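PDB 5OI9: STIL N-terminal domain-containing protein from Trichoplax adhaerens, which probably takes part in centriole assembly as the Trichoplax relative of STIL, its N-terminal domain being the part thought to bind CEP85. Local coordinates for residues A[249-252]-A[253-256]. Residues are numbered along the deposited sequence; the frame is centred on the assembly and turned at random.
Sequences PKLS and SIPL
The carbonyl oxygen of Lys250 is shared by two successive amides as a single 3-10 turn runs out into extended chain. Ile254 N approaches Lys250 O at 3.0 Å, almost straight off the end of the carbonyl (C=O...N angle 171°), whereas Ser253 N, 3.2 Å from Lys250 O, sits above the carbonyl plane, 46° out of it. One i to i+3 and one i to i+4 bond thus converge on one acceptor. A water extends the polar network, donating to Leu251 O and to Ile254 O (2.8 Å each) and so tying the turn to the chain that leads on to strand 256-264. At the exposed outer side the small Ser252 hydroxyl folds back in a weak bond to Pro249 O, and Lys250 turns its ammonium to Asp248.

Apolar contacts form on the side of the turn that meets strand 229-235. The beta-branch of Ile254 brings its CG2 to 3.8 Å from Leu251 CA; with CG1 anti to the backbone N (chi1 -166°), that methyl is left facing the turn. Leu251 and Leu256 cross at about a right angle, their CD2 methyls 4.1 Å apart, branched ends well suited to a buried spot.

The turn lies in the connection from the outermost strand 241-245 to strand 256-264 of the seven-stranded mixed sheet, two strands with 229-235 between them. Both leucines rest on Tyr232 of strand 229-235 and on Leu285, Ile254 touches Ala234, and Thr286 and Asn287 hydrogen-bond the chain from the loop after helix 270-281.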
loop_
_atom_site.group_PDB
_atom_site.type_symbol
_atom_site.label_atom_id
_atom_site.label_comp_id
_atom_site.label_asym_id
_atom_site.label_seq_id
_atom_site.Cartn_x
_atom_site.Cartn_y
_atom_site.Cartn_z
ATOM N N PRO A 249 -16.878 16.113 -6.419
ATOM C CA PRO A 249 -16.044 17.314 -6.237
ATOM C C PRO A 249 -16.399 18.129 -5.005
ATOM O O PRO A 249 -15.561 18.912 -4.541
ATOM C CB PRO A 249 -16.284 18.111 -7.529
ATOM C CG PRO A 249 -17.575 17.592 -8.070
ATOM C CD PRO A 249 -17.638 16.148 -7.679
ATOM N N LYS A 250 -17.603 17.966 -4.451
ATOM C CA LYS A 250 -17.976 18.662 -3.224
ATOM C C LYS A 250 -17.159 18.214 -2.019
ATOM O O LYS A 250 -17.206 18.883 -0.982
ATOM C CB LYS A 250 -19.463 18.456 -2.930
ATOM C CG LYS A 250 -20.392 19.101 -3.946
ATOM C CD LYS A 250 -21.851 18.893 -3.574
ATOM C CE LYS A 250 -22.256 17.432 -3.712
ATOM N NZ LYS A 250 -22.191 16.969 -5.127
ATOM N N LEU A 251 -16.414 17.109 -2.132
ATOM C CA LEU A 251 -15.637 16.597 -1.007
ATOM C C LEU A 251 -14.623 17.606 -0.480
ATOM O O LEU A 251 -14.192 17.489 0.671
ATOM C CB LEU A 251 -14.912 15.313 -1.413
ATOM C CG LEU A 251 -15.756 14.046 -1.546
ATOM C CD1 LEU A 251 -14.946 12.948 -2.213
ATOM C CD2 LEU A 251 -16.261 13.598 -0.180
ATOM N N SER A 252 -14.232 18.591 -1.290
ATOM C CA SER A 252 -13.185 19.515 -0.866
ATOM C C SER A 252 -13.639 20.420 0.276
ATOM O O SER A 252 -12.804 20.865 1.072
ATOM C CB SER A 252 -12.705 20.348 -2.056
ATOM O OG SER A 252 -13.772 21.068 -2.648
ATOM N N SER A 253 -14.941 20.704 0.390
ATOM C CA SER A 253 -15.398 21.588 1.457
ATOM C C SER A 253 -16.676 21.145 2.158
ATOM O O SER A 253 -17.082 21.806 3.119
ATOM C CB SER A 253 -15.586 23.019 0.920
ATOM O OG SER A 253 -16.448 23.035 -0.201
ATOM N N ILE A 254 -17.317 20.066 1.728
ATOM C CA ILE A 254 -18.481 19.557 2.464
ATOM C C ILE A 254 -18.031 19.111 3.854
ATOM O O ILE A 254 -16.909 18.593 3.998
ATOM C CB ILE A 254 -19.139 18.406 1.686
ATOM C CG1 ILE A 254 -20.533 18.076 2.232
ATOM C CG2 ILE A 254 -18.257 17.158 1.679
ATOM C CD1 ILE A 254 -21.263 17.017 1.433
ATOM N N PRO A 255 -18.822 19.328 4.907
ATOM C CA PRO A 255 -18.398 18.898 6.252
ATOM C C PRO A 255 -18.402 17.380 6.369
ATOM O O PRO A 255 -19.447 16.738 6.250
ATOM C CB PRO A 255 -19.440 19.542 7.175
ATOM C CG PRO A 255 -20.634 19.761 6.302
ATOM C CD PRO A 255 -20.080 20.094 4.948
ATOM N N LEU A 256 -17.225 16.810 6.615
ATOM C CA LEU A 256 -17.041 15.367 6.654
ATOM C C LEU A 256 -16.789 14.901 8.082
ATOM O O LEU A 256 -16.117 15.585 8.859
ATOM C CB LEU A 256 -15.881 14.946 5.747
ATOM C CG LEU A 256 -16.090 15.202 4.252
ATOM C CD1 LEU A 256 -14.827 14.902 3.462
ATOM C CD2 LEU A 256 -17.261 14.371 3.734
HETATM O O HOH W 1 -14.199 18.405 3.287
#